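Local coordinates for protein putative SAM-dependent O-methyltranferase (Podospora anserina, PDB 4YMG) that binds S-adenosylmethionine and probably transfers its methyl group to a hydroxyl oxygen of an acceptor, as in cation-dependent O-methyltransferases, at residues E33-T38 / S76-L81; L70-Y75 / V95-S100; Y19-S24 / S49-G54; I141-N146 / I169-V174. All coordinates share one frame; numbering follows the deposited sequence.

Overall arrangement
All four contacts are buried to a large degree and all touch the same S-adenosylmethionine. Contacts 2 and 4 lie in the sheet, where strands 68-72 and 138-143 are neighbours, so the two run into one another through backbone bonds; both are parallel strand pairs whose strand parts combine backbone bonds with apolar packing, with a buried E71-T96 bond in contact 2, and whose cofactor ends carry acids. Contacts 1 and 3 lie farther from the chain centre and join helices instead. They meet through W35 and Y78, which bond to S49 and S50. Contact 3, partly open at E21 and R51, is the more watery and sits against the second subunit; contact 1 is wholly buried.

Contact 1: E33-T38 / S76-L81; sequences EHWEWT and SGYSAL. With SAM (S-adenosylmethionine), chain H.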
# COMPACT_ATOMS: atom_id res chain seq x y z
N GLU B 33 -14.53 -6.09 19.11
CA GLU B 33 -14.69 -6.74 20.41
C GLU B 33 -13.40 -7.45 20.82
O GLU B 33 -12.91 -7.29 21.93
CB GLU B 33 -15.87 -7.72 20.36
CG GLU B 33 -16.17 -8.52 21.63
CD GLU B 33 -17.43 -9.38 21.49
OE1 GLU B 33 -17.85 -9.68 20.35
OE2 GLU B 33 -18.02 -9.77 22.52
N HIS B 34 -12.83 -8.22 19.89
CA HIS B 34 -11.63 -9.00 20.16
C HIS B 34 -10.41 -8.11 20.37
O HIS B 34 -9.57 -8.37 21.23
CB HIS B 34 -11.38 -9.98 19.01
CG HIS B 34 -10.15 -10.81 19.18
ND1 HIS B 34 -9.98 -11.70 20.22
CD2 HIS B 34 -9.01 -10.87 18.45
CE1 HIS B 34 -8.80 -12.27 20.12
NE2 HIS B 34 -8.19 -11.79 19.05
N TRP B 35 -10.32 -7.07 19.56
CA TRP B 35 -9.24 -6.10 19.63
C TRP B 35 -9.20 -5.45 21.02
O TRP B 35 -8.17 -5.45 21.69
CB TRP B 35 -9.42 -5.06 18.52
CG TRP B 35 -8.26 -4.14 18.28
CD1 TRP B 35 -7.15 -4.38 17.52
CD2 TRP B 35 -8.14 -2.78 18.73
NE1 TRP B 35 -6.33 -3.28 17.51
CE2 TRP B 35 -6.92 -2.28 18.24
CE3 TRP B 35 -8.95 -1.95 19.52
CZ2 TRP B 35 -6.48 -0.99 18.51
CZ3 TRP B 35 -8.50 -0.66 19.79
CH2 TRP B 35 -7.28 -0.20 19.29
N GLU B 36 -10.35 -4.91 21.46
CA GLU B 36 -10.43 -4.29 22.78
C GLU B 36 -10.15 -5.30 23.90
O GLU B 36 -9.49 -4.97 24.89
CB GLU B 36 -11.80 -3.65 23.01
CG GLU B 36 -12.03 -2.37 22.21
CD GLU B 36 -11.08 -1.24 22.59
OE1 GLU B 36 -10.29 -1.36 23.57
OE2 GLU B 36 -11.14 -0.19 21.92
N TRP B 37 -10.67 -6.51 23.75
CA TRP B 37 -10.41 -7.57 24.72
C TRP B 37 -8.91 -7.86 24.84
O TRP B 37 -8.38 -7.93 25.95
CB TRP B 37 -11.15 -8.85 24.35
CG TRP B 37 -10.89 -9.93 25.36
CD1 TRP B 37 -11.52 -10.09 26.56
CD2 TRP B 37 -9.90 -10.96 25.27
NE1 TRP B 37 -10.99 -11.18 27.22
CE2 TRP B 37 -10.00 -11.73 26.45
CE3 TRP B 37 -8.95 -11.31 24.31
CZ2 TRP B 37 -9.19 -12.83 26.70
CZ3 TRP B 37 -8.14 -12.41 24.56
CH2 TRP B 37 -8.27 -13.16 25.74
N THR B 38 -8.24 -8.03 23.70
CA THR B 38 -6.80 -8.31 23.65
C THR B 38 -5.99 -7.21 24.34
O THR B 38 -5.16 -7.49 25.21
CB THR B 38 -6.30 -8.47 22.20
OG1 THR B 38 -7.00 -9.53 21.54
CG2 THR B 38 -4.80 -8.77 22.17
N SER B 76 -2.91 -12.96 19.36
CA SER B 76 -4.23 -13.27 19.91
C SER B 76 -5.22 -13.67 18.83
O SER B 76 -6.37 -13.99 19.12
CB SER B 76 -4.80 -12.07 20.70
OG SER B 76 -5.25 -11.05 19.82
N GLY B 77 -4.77 -13.63 17.58
CA GLY B 77 -5.58 -14.09 16.46
C GLY B 77 -6.28 -12.98 15.72
O GLY B 77 -7.11 -13.23 14.85
N TYR B 78 -5.94 -11.74 16.06
CA TYR B 78 -6.58 -10.57 15.47
C TYR B 78 -6.44 -10.52 13.94
O TYR B 78 -7.43 -10.38 13.23
CB TYR B 78 -6.02 -9.28 16.07
CG TYR B 78 -6.49 -8.01 15.39
CD1 TYR B 78 -7.81 -7.57 15.52
CD2 TYR B 78 -5.62 -7.24 14.64
CE1 TYR B 78 -8.24 -6.40 14.90
CE2 TYR B 78 -6.04 -6.07 14.02
CZ TYR B 78 -7.35 -5.65 14.16
OH TYR B 78 -7.76 -4.50 13.54
N SER B 79 -5.21 -10.62 13.45
CA SER B 79 -5.00 -10.55 12.00
C SER B 79 -5.57 -11.80 11.32
O SER B 79 -6.12 -11.71 10.23
CB SER B 79 -3.51 -10.37 11.66
OG SER B 79 -2.70 -11.38 12.26
N ALA B 80 -5.46 -12.95 11.98
CA ALA B 80 -6.07 -14.18 11.46
C ALA B 80 -7.58 -14.00 11.23
O ALA B 80 -8.12 -14.42 10.21
CB ALA B 80 -5.81 -15.35 12.39
N LEU B 81 -8.25 -13.36 12.17
CA LEU B 81 -9.68 -13.11 12.05
C LEU B 81 -9.97 -12.12 10.92
O LEU B 81 -10.98 -12.24 10.21
CB LEU B 81 -10.24 -12.60 13.38
CG LEU B 81 -10.30 -13.63 14.51
CD1 LEU B 81 -10.70 -12.94 15.83
CD2 LEU B 81 -11.28 -14.75 14.18
N SAM H . -0.21 -10.77 13.64
CA SAM H . -0.70 -10.26 14.92
C SAM H . -1.70 -9.11 14.78
O SAM H . -1.80 -8.47 13.72
OXT SAM H . -2.41 -8.81 15.74
CB SAM H . 0.42 -9.80 15.85
CG SAM H . 1.75 -10.53 15.74
SD SAM H . 2.82 -10.17 17.17
CE SAM H . 3.57 -8.61 16.61
C5' SAM H . 4.22 -11.32 16.93
C4' SAM H . 3.84 -12.74 17.35
O4' SAM H . 4.83 -13.64 16.90
C3' SAM H . 3.79 -12.87 18.87
O3' SAM H . 2.54 -13.42 19.23
C2' SAM H . 4.92 -13.82 19.22
O2' SAM H . 4.60 -14.69 20.28
C1' SAM H . 5.13 -14.57 17.91
N9 SAM H . 6.49 -15.08 17.73
C8 SAM H . 7.69 -14.45 18.01
N7 SAM H . 8.70 -15.30 17.67
C5 SAM H . 8.16 -16.44 17.17
C6 SAM H . 8.70 -17.63 16.68
N6 SAM H . 10.02 -17.80 16.64
N1 SAM H . 7.86 -18.63 16.24
C2 SAM H . 6.49 -18.47 16.29
N3 SAM H . 5.95 -17.30 16.77
C4 SAM H . 6.77 -16.30 17.19
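H34 reaches from helix 29-41 to the turn that opens helix 78-86 and sets NE2 2.9 Å from the carbonyl O of S76, near the ring plane; at 124° the N-H is poorly aimed and the bond weak. A chi1 of 178°, which sets CG opposite the backbone N, carries the imidazole toward the turn, and L81 CD1 rests over one ring face, 4.1 Å from the centroid. Beside it the hydroxyls of T38 and S76 come within 2.9 Å, OG1 to OG. T38 OG1 donates to H34 O of its own helix, 2.8 Å away, and that carbonyl also accepts T38 N from the opposite face of its plane. The turn is the one following the first strand of the Rossmann-like methyltransferase fold, with G77 as N-cap of helix 78-86, and the first turn of that helix meets the amino acid end of S-adenosylmethionine, S79 OG accepting from the cofactor N at 2.9 Å and also bonding to E71. On the other flank W35 CD1 lies over a face of the Y78 ring, 3.5 Å from CE1, the planes 52° apart. Both polar ends are satisfied outside the two segments, W35 NE1 by S49 O and Y78 OH by S50 O.

Contact 2: L70-Y75 / V95-S100; sequences LEIGCY and VTLEYS. With SAM (S-adenosylmethionine), chain H.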
# COMPACT_ATOMS: atom_id res chain seq x y z
N LEU B 70 -1.13 -17.76 4.56
CA LEU B 70 -0.24 -18.11 5.67
C LEU B 70 0.12 -16.86 6.46
O LEU B 70 0.46 -15.84 5.88
CB LEU B 70 1.03 -18.77 5.15
CG LEU B 70 2.17 -18.97 6.13
CD1 LEU B 70 1.78 -19.93 7.25
CD2 LEU B 70 3.37 -19.49 5.37
N GLU B 71 0.07 -16.93 7.78
CA GLU B 71 0.65 -15.82 8.53
C GLU B 71 1.57 -16.36 9.62
O GLU B 71 1.34 -17.43 10.21
CB GLU B 71 -0.44 -14.90 9.11
CG GLU B 71 -0.97 -15.34 10.43
CD GLU B 71 -1.93 -14.36 11.10
OE1 GLU B 71 -2.16 -13.24 10.57
OE2 GLU B 71 -2.42 -14.72 12.19
N ILE B 72 2.65 -15.65 9.84
CA ILE B 72 3.58 -15.96 10.87
C ILE B 72 3.46 -14.93 11.99
O ILE B 72 3.75 -13.79 11.81
CB ILE B 72 5.01 -16.04 10.35
CG1 ILE B 72 5.03 -16.74 8.99
CG2 ILE B 72 5.92 -16.63 11.36
CD1 ILE B 72 6.38 -16.78 8.35
N GLY B 73 2.97 -15.39 13.11
CA GLY B 73 2.88 -14.62 14.33
C GLY B 73 1.47 -14.29 14.72
O GLY B 73 1.03 -13.21 14.61
N CYS B 74 0.74 -15.29 15.17
CA CYS B 74 -0.68 -15.21 15.40
C CYS B 74 -1.08 -14.24 16.52
O CYS B 74 -2.04 -13.58 16.42
CB CYS B 74 -1.23 -16.57 15.72
SG CYS B 74 -3.00 -16.68 15.76
N TYR B 75 -0.27 -14.18 17.55
CA TYR B 75 -0.57 -13.45 18.79
C TYR B 75 -1.94 -13.87 19.34
O TYR B 75 -2.11 -15.03 19.74
CB TYR B 75 -0.49 -11.93 18.57
CG TYR B 75 -0.43 -11.14 19.87
CD1 TYR B 75 0.56 -11.40 20.82
CD2 TYR B 75 -1.36 -10.13 20.15
CE1 TYR B 75 0.63 -10.69 22.00
CE2 TYR B 75 -1.30 -9.41 21.34
CZ TYR B 75 -0.29 -9.69 22.26
OH TYR B 75 -0.22 -9.00 23.44
N VAL B 95 -3.64 -20.40 7.52
CA VAL B 95 -2.68 -21.07 8.39
C VAL B 95 -1.94 -20.03 9.22
O VAL B 95 -1.39 -19.07 8.69
CB VAL B 95 -1.67 -21.89 7.56
CG1 VAL B 95 -0.66 -22.54 8.48
CG2 VAL B 95 -2.42 -22.94 6.71
N THR B 96 -1.93 -20.20 10.53
CA THR B 96 -1.24 -19.21 11.33
C THR B 96 -0.32 -19.86 12.37
O THR B 96 -0.68 -20.83 13.04
CB THR B 96 -2.27 -18.24 12.00
OG1 THR B 96 -1.58 -17.24 12.76
CG2 THR B 96 -3.28 -18.99 12.87
N LEU B 97 0.90 -19.32 12.48
CA LEU B 97 1.94 -19.91 13.31
C LEU B 97 2.18 -19.10 14.58
O LEU B 97 2.18 -17.87 14.53
CB LEU B 97 3.26 -20.03 12.54
CG LEU B 97 3.26 -20.57 11.10
CD1 LEU B 97 4.70 -20.83 10.66
CD2 LEU B 97 2.43 -21.84 11.00
N GLU B 98 2.42 -19.78 15.70
CA GLU B 98 2.63 -19.11 16.99
C GLU B 98 3.38 -20.03 17.96
O GLU B 98 3.16 -21.23 17.96
CB GLU B 98 1.28 -18.70 17.58
CG GLU B 98 1.37 -18.10 18.97
CD GLU B 98 2.23 -16.87 18.99
OE1 GLU B 98 1.97 -15.98 18.15
OE2 GLU B 98 3.16 -16.80 19.83
N TYR B 99 4.22 -19.46 18.78
CA TYR B 99 5.01 -20.29 19.68
C TYR B 99 4.72 -20.11 21.16
O TYR B 99 5.00 -20.92 21.97
CB TYR B 99 6.48 -20.20 19.38
CG TYR B 99 7.21 -19.03 19.92
CD1 TYR B 99 8.50 -19.15 20.33
CD2 TYR B 99 6.63 -17.78 19.97
CE1 TYR B 99 9.20 -18.09 20.80
CE2 TYR B 99 7.33 -16.71 20.46
CZ TYR B 99 8.62 -16.87 20.86
OH TYR B 99 9.37 -15.85 21.35
N SER B 100 4.12 -19.00 21.46
CA SER B 100 3.83 -18.67 22.85
C SER B 100 2.64 -19.46 23.38
O SER B 100 1.54 -19.36 22.83
CB SER B 100 3.58 -17.18 23.01
OG SER B 100 2.98 -16.93 24.26
N SAM H . -0.21 -10.77 13.64
CA SAM H . -0.70 -10.26 14.92
C SAM H . -1.70 -9.11 14.78
O SAM H . -1.80 -8.47 13.72
OXT SAM H . -2.41 -8.81 15.74
CB SAM H . 0.42 -9.80 15.85
CG SAM H . 1.75 -10.53 15.74
SD SAM H . 2.82 -10.17 17.17
CE SAM H . 3.57 -8.61 16.61
C5' SAM H . 4.22 -11.32 16.93
C4' SAM H . 3.84 -12.74 17.35
O4' SAM H . 4.83 -13.64 16.90
C3' SAM H . 3.79 -12.87 18.87
O3' SAM H . 2.54 -13.42 19.23
C2' SAM H . 4.92 -13.82 19.22
O2' SAM H . 4.60 -14.69 20.28
C1' SAM H . 5.13 -14.57 17.91
N9 SAM H . 6.49 -15.08 17.73
C8 SAM H . 7.69 -14.45 18.01
N7 SAM H . 8.70 -15.30 17.67
C5 SAM H . 8.16 -16.44 17.17
C6 SAM H . 8.70 -17.63 16.68
N6 SAM H . 10.02 -17.80 16.64
N1 SAM H . 7.86 -18.63 16.24
C2 SAM H . 6.49 -18.47 16.29
N3 SAM H . 5.95 -17.30 16.77
C4 SAM H . 6.77 -16.30 17.19
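Backbone bonds pair L70-I72 with V95-L97 as parallel strands. E71 N donates to V95 O at 2.7 Å, and L97 N returns a bond to E71 O. Past the strand end L97 O takes two donors, G73 N and C74 N, each 3.0 Å away and on opposite faces of its plane, which fastens the start of the loop to the neighbouring strand. Apolar contacts lie on the face of L70, I72, V95 and L97, where L70 CD1 packs on V95 CG1 at 3.8 Å. On the face of E71 and T96 the contact is polar: T96 OG1 donates to the anti lone pair of E71 OE2 at 2.7 Å, the two side chains running alongside, while E71 OE1 is held by S79.

These strands belong to the beta-alpha-beta unit 68-72, 78-86, 93-98 of the Rossmann-like methyltransferase fold, with the glycine-containing loop after the first strand and the acidic residue ending the second. That acid is E98, its chain bent at chi2 (59°) to bring the carboxylate to the two ribose hydroxyls. OE1 accepts O3' of S-adenosylmethionine and, from above the carboxylate plane, Y75 N; OE2 accepts O2' at 2.6 Å and, through its anti lone pair, S100 N. Four bonds therefore fix the group. G73 O accepts from the cofactor N at 2.9 Å, and the lack of a side chain at G73 leaves room for O4'. The Y99 ring presents one face to the adenine, with C5 3.4 Å above its plane.

Contact 3: Y19-S24 / S49-G54; sequences YCEKNS and SSRLQG. With SAM (S-adenosylmethionine), chain H.
E21 leans across the start of helix 51-64 from the last turn of helix 10-22, and its side chain meets the new helix with both its CG and its carboxylate. CG, anti to the carbonyl carbon (chi1 -67°), lies 3.6 Å from L52 CB. The chain then runs on extended and brings OE2 to the first backbone N-H groups: L52 N donates to it weakly at 3.3 Å, and a water that accepts from R51 N donates to it at 2.9 Å. L52 supplies the apolar half. Its CG stands anti to the backbone N (chi1 -176°), which spreads the two methyls over the end of helix 10-22, CD2 3.5 Å from C20 CB and CD1 against S24 OG. That hydroxyl turns back to C20 O, 2.6 Å away, and also takes L221 N of the second subunit.

Helix 51-64 opens with a capping box, S50 OG accepting Q53 N and Q53 OE1 accepting S50 N. Just before it, S49 OG donates to the cofactor carboxylate O at 2.7 Å. Cutting E21 back to alanine removes CG and the carboxylate, and is likely to leave the bridging water and the weak L52 N bond without their acceptor and L52 CB less covered. The guanidinium of R51 makes no salt bridge here, since OE1 stands 4.5 Å from NE and well out of its plane. The carboxylate probably interacts favourably with the partial positive charge of the helix start, by one weak bond and one water, with R51 near in charge only.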
# COMPACT_ATOMS: atom_id res chain seq x y z
N TYR B 19 -8.40 9.98 11.21
CA TYR B 19 -9.14 10.43 10.03
C TYR B 19 -9.23 9.29 9.01
O TYR B 19 -10.27 9.10 8.38
CB TYR B 19 -8.46 11.65 9.39
CG TYR B 19 -9.21 12.21 8.20
CD1 TYR B 19 -10.19 13.18 8.38
CD2 TYR B 19 -8.95 11.77 6.90
CE1 TYR B 19 -10.88 13.71 7.31
CE2 TYR B 19 -9.64 12.28 5.81
CZ TYR B 19 -10.61 13.25 6.03
OH TYR B 19 -11.31 13.78 4.97
N CYS B 20 -8.15 8.53 8.87
CA CYS B 20 -8.15 7.38 7.96
C CYS B 20 -9.16 6.33 8.42
O CYS B 20 -9.88 5.76 7.61
CB CYS B 20 -6.74 6.77 7.84
SG CYS B 20 -5.61 7.85 6.93
N GLU B 21 -9.23 6.10 9.73
CA GLU B 21 -10.17 5.12 10.26
C GLU B 21 -11.60 5.60 10.03
O GLU B 21 -12.46 4.80 9.67
CB GLU B 21 -9.92 4.85 11.75
CG GLU B 21 -8.59 4.16 12.01
CD GLU B 21 -8.42 3.63 13.42
OE1 GLU B 21 -9.38 3.71 14.24
OE2 GLU B 21 -7.31 3.11 13.71
N LYS B 22 -11.83 6.89 10.24
CA LYS B 22 -13.16 7.48 10.05
C LYS B 22 -13.61 7.41 8.59
O LYS B 22 -14.80 7.26 8.30
CB LYS B 22 -13.18 8.94 10.53
CG LYS B 22 -14.48 9.68 10.26
CD LYS B 22 -14.49 11.04 10.94
CE LYS B 22 -15.16 12.11 10.08
NZ LYS B 22 -14.24 12.56 8.97
N ASN B 23 -12.67 7.51 7.66
CA ASN B 23 -13.02 7.52 6.24
C ASN B 23 -12.59 6.26 5.51
O ASN B 23 -12.38 6.29 4.29
CB ASN B 23 -12.42 8.75 5.57
CG ASN B 23 -13.06 10.04 6.06
OD1 ASN B 23 -14.16 10.37 5.65
ND2 ASN B 23 -12.39 10.74 6.97
N SER B 24 -12.45 5.17 6.25
CA SER B 24 -12.31 3.84 5.66
C SER B 24 -13.39 2.97 6.28
O SER B 24 -13.84 3.24 7.39
CB SER B 24 -10.93 3.22 5.92
OG SER B 24 -9.87 4.11 5.63
N SER B 49 -1.82 -5.24 15.88
CA SER B 49 -1.98 -4.26 14.81
C SER B 49 -3.08 -3.25 15.15
O SER B 49 -3.89 -3.50 16.04
CB SER B 49 -2.32 -4.96 13.48
OG SER B 49 -1.31 -5.89 13.14
N SER B 50 -3.11 -2.12 14.45
CA SER B 50 -4.14 -1.11 14.68
C SER B 50 -5.47 -1.50 14.05
O SER B 50 -5.53 -2.46 13.27
CB SER B 50 -3.70 0.25 14.15
OG SER B 50 -3.61 0.24 12.73
N ARG B 51 -6.53 -0.76 14.37
CA ARG B 51 -7.84 -0.97 13.74
C ARG B 51 -7.79 -0.71 12.24
O ARG B 51 -8.30 -1.49 11.43
CB ARG B 51 -8.91 -0.10 14.41
CG ARG B 51 -9.49 -0.74 15.69
CD ARG B 51 -10.66 0.05 16.27
NE ARG B 51 -11.80 0.11 15.36
CZ ARG B 51 -13.04 0.44 15.73
NH1 ARG B 51 -13.30 0.73 17.00
NH2 ARG B 51 -14.02 0.48 14.83
N LEU B 52 -7.13 0.38 11.85
CA LEU B 52 -6.94 0.69 10.43
C LEU B 52 -6.16 -0.42 9.69
O LEU B 52 -6.48 -0.76 8.55
CB LEU B 52 -6.22 2.03 10.28
CG LEU B 52 -6.05 2.50 8.84
CD1 LEU B 52 -7.40 2.73 8.19
CD2 LEU B 52 -5.18 3.76 8.80
N GLN B 53 -5.15 -0.99 10.34
CA GLN B 53 -4.44 -2.12 9.71
C GLN B 53 -5.38 -3.28 9.47
O GLN B 53 -5.26 -3.99 8.47
CB GLN B 53 -3.27 -2.59 10.57
CG GLN B 53 -2.09 -1.66 10.54
CD GLN B 53 -0.97 -2.15 11.42
OE1 GLN B 53 -0.99 -1.96 12.64
NE2 GLN B 53 0.00 -2.80 10.81
N GLY B 54 -6.29 -3.49 10.42
CA GLY B 54 -7.34 -4.49 10.30
C GLY B 54 -8.16 -4.27 9.05
O GLY B 54 -8.44 -5.20 8.30
N SAM H . -0.21 -10.77 13.64
CA SAM H . -0.70 -10.26 14.92
C SAM H . -1.70 -9.11 14.78
O SAM H . -1.80 -8.47 13.72
OXT SAM H . -2.41 -8.81 15.74
CB SAM H . 0.42 -9.80 15.85
CG SAM H . 1.75 -10.53 15.74
SD SAM H . 2.82 -10.17 17.17
CE SAM H . 3.57 -8.61 16.61
C5' SAM H . 4.22 -11.32 16.93
C4' SAM H . 3.84 -12.74 17.35
O4' SAM H . 4.83 -13.64 16.90
C3' SAM H . 3.79 -12.87 18.87
O3' SAM H . 2.54 -13.42 19.23
C2' SAM H . 4.92 -13.82 19.22
O2' SAM H . 4.60 -14.69 20.28
C1' SAM H . 5.13 -14.57 17.91
N9 SAM H . 6.49 -15.08 17.73
C8 SAM H . 7.69 -14.45 18.01
N7 SAM H . 8.70 -15.30 17.67
C5 SAM H . 8.16 -16.44 17.17
C6 SAM H . 8.70 -17.63 16.68
N6 SAM H . 10.02 -17.80 16.64
N1 SAM H . 7.86 -18.63 16.24
C2 SAM H . 6.49 -18.47 16.29
N3 SAM H . 5.95 -17.30 16.77
C4 SAM H . 6.77 -16.30 17.19
O HOH W 1 -6.45 1.63 15.99

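Contact 4: I141-N146 / I169-V174; sequences IFVDAN and ILCDNV. With SAM (S-adenosylmethionine), chain H.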
# COMPACT_ATOMS: atom_id res chain seq x y z
N ILE B 141 1.01 -14.24 2.06
CA ILE B 141 1.75 -14.59 3.25
C ILE B 141 2.04 -13.32 4.03
O ILE B 141 2.62 -12.37 3.50
CB ILE B 141 3.08 -15.31 2.91
CG1 ILE B 141 2.82 -16.57 2.07
CG2 ILE B 141 3.86 -15.63 4.20
CD1 ILE B 141 4.12 -17.25 1.57
N PHE B 142 1.64 -13.32 5.29
CA PHE B 142 1.82 -12.17 6.18
C PHE B 142 2.88 -12.51 7.23
O PHE B 142 2.67 -13.37 8.08
CB PHE B 142 0.49 -11.82 6.85
CG PHE B 142 0.54 -10.58 7.74
CD1 PHE B 142 1.04 -9.39 7.26
CD2 PHE B 142 0.00 -10.62 9.02
CE1 PHE B 142 1.05 -8.25 8.07
CE2 PHE B 142 0.01 -9.49 9.83
CZ PHE B 142 0.53 -8.31 9.36
N VAL B 143 4.03 -11.85 7.15
CA VAL B 143 5.12 -12.14 8.08
C VAL B 143 5.10 -11.10 9.18
O VAL B 143 5.35 -9.92 8.93
CB VAL B 143 6.50 -12.11 7.36
CG1 VAL B 143 7.65 -12.29 8.39
CG2 VAL B 143 6.54 -13.17 6.27
N ASP B 144 4.79 -11.52 10.40
CA ASP B 144 4.57 -10.57 11.48
C ASP B 144 4.99 -11.15 12.83
O ASP B 144 4.31 -10.96 13.84
CB ASP B 144 3.09 -10.16 11.49
CG ASP B 144 2.81 -8.98 12.39
OD1 ASP B 144 3.73 -8.16 12.60
OD2 ASP B 144 1.66 -8.89 12.89
N ALA B 145 6.11 -11.87 12.85
CA ALA B 145 6.60 -12.54 14.04
C ALA B 145 7.91 -11.90 14.55
O ALA B 145 8.05 -10.67 14.52
CB ALA B 145 6.80 -14.02 13.77
N ASN B 146 8.86 -12.70 15.01
CA ASN B 146 10.11 -12.14 15.53
C ASN B 146 10.91 -11.47 14.41
O ASN B 146 11.23 -12.10 13.39
CB ASN B 146 10.95 -13.21 16.24
CG ASN B 146 11.20 -14.44 15.39
OD1 ASN B 146 10.26 -15.06 14.88
ND2 ASN B 146 12.47 -14.80 15.22
N ILE B 169 4.12 -11.68 -0.61
CA ILE B 169 4.48 -11.70 0.80
C ILE B 169 4.40 -10.28 1.32
O ILE B 169 4.94 -9.35 0.70
CB ILE B 169 5.91 -12.23 1.05
CG1 ILE B 169 6.12 -13.58 0.37
CG2 ILE B 169 6.18 -12.32 2.55
CD1 ILE B 169 7.58 -13.99 0.31
N LEU B 170 3.73 -10.10 2.45
CA LEU B 170 3.70 -8.80 3.13
C LEU B 170 4.42 -8.93 4.47
O LEU B 170 3.99 -9.71 5.32
CB LEU B 170 2.26 -8.32 3.33
CG LEU B 170 1.33 -8.31 2.10
CD1 LEU B 170 -0.15 -8.14 2.50
CD2 LEU B 170 1.73 -7.21 1.12
N CYS B 171 5.52 -8.19 4.65
CA CYS B 171 6.29 -8.24 5.90
C CYS B 171 6.00 -6.98 6.73
O CYS B 171 6.12 -5.88 6.22
CB CYS B 171 7.78 -8.34 5.61
SG CYS B 171 8.18 -9.74 4.50
N ASP B 172 5.63 -7.16 7.99
CA ASP B 172 5.15 -6.04 8.81
C ASP B 172 6.27 -5.47 9.70
O ASP B 172 7.25 -6.17 9.98
CB ASP B 172 3.96 -6.52 9.67
CG ASP B 172 3.07 -5.38 10.12
OD1 ASP B 172 2.89 -4.44 9.34
OD2 ASP B 172 2.56 -5.44 11.26
N ASN B 173 6.12 -4.21 10.12
CA ASN B 173 7.04 -3.56 11.08
C ASN B 173 8.50 -3.45 10.61
O ASN B 173 9.43 -3.41 11.43
CB ASN B 173 7.03 -4.30 12.43
CG ASN B 173 5.68 -4.27 13.10
OD1 ASN B 173 5.06 -5.33 13.32
ND2 ASN B 173 5.20 -3.08 13.45
N VAL B 174 8.69 -3.38 9.30
CA VAL B 174 10.04 -3.39 8.73
C VAL B 174 10.89 -2.19 9.16
O VAL B 174 12.11 -2.30 9.27
CB VAL B 174 9.94 -3.47 7.19
CG1 VAL B 174 11.32 -3.42 6.55
CG2 VAL B 174 9.21 -4.76 6.80
N SAM H . -0.21 -10.77 13.64
CA SAM H . -0.70 -10.26 14.92
C SAM H . -1.70 -9.11 14.78
O SAM H . -1.80 -8.47 13.72
OXT SAM H . -2.41 -8.81 15.74
CB SAM H . 0.42 -9.80 15.85
CG SAM H . 1.75 -10.53 15.74
SD SAM H . 2.82 -10.17 17.17
CE SAM H . 3.57 -8.61 16.61
C5' SAM H . 4.22 -11.32 16.93
C4' SAM H . 3.84 -12.74 17.35
O4' SAM H . 4.83 -13.64 16.90
C3' SAM H . 3.79 -12.87 18.87
O3' SAM H . 2.54 -13.42 19.23
C2' SAM H . 4.92 -13.82 19.22
O2' SAM H . 4.60 -14.69 20.28
C1' SAM H . 5.13 -14.57 17.91
N9 SAM H . 6.49 -15.08 17.73
C8 SAM H . 7.69 -14.45 18.01
N7 SAM H . 8.70 -15.30 17.67
C5 SAM H . 8.16 -16.44 17.17
C6 SAM H . 8.70 -17.63 16.68
N6 SAM H . 10.02 -17.80 16.64
N1 SAM H . 7.86 -18.63 16.24
C2 SAM H . 6.49 -18.47 16.29
N3 SAM H . 5.95 -17.30 16.77
C4 SAM H . 6.77 -16.30 17.19
O HOH W 2 1.32 -6.42 13.44
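F142 and D172 cross obliquely at the ends of two neighbouring parallel strands of the Rossmann-like methyltransferase sheet, 138-143 and 167-171. CG anti to the backbone N (chi1 -176°) swings the phenyl ring toward the neighbouring strand, where CE1 comes 3.7 Å from D172 CB, the ring plane turned 43° from the carboxylate; W83 meets it edge-to-face. On the opposite side of the sheet V143 and I169 also cross at a slant, CG2 to CG2 at 3.8 Å, and C171 SG lies near V143 CB; helix 150-159 covers this side through I157 and Y150. Between the strands run three backbone bonds: L170 N to I141 O, V143 N to L170 O and D172 N to V143 O.

A serine in place of F142 would probably open a gap beside D172 CB and leave W83 without its aromatic partner. Beyond the strand ends D144 and D172 lie side by side, pointing the same way with carboxylate planes 73° apart, and the like charges come to 3.3 Å between D144 OD1 and D172 OD2. D144, D172 and N173 probably correspond to the cation site of the family. N146 lies beside the adenine, its OD1 bonded to Y153 and its ND2 to D148. One water joins the acids, donating to D144 OD2 at 2.6 Å and D172 OD2 at 2.7 Å, while D144 OD2 also accepts the cofactor N at 2.8 Å.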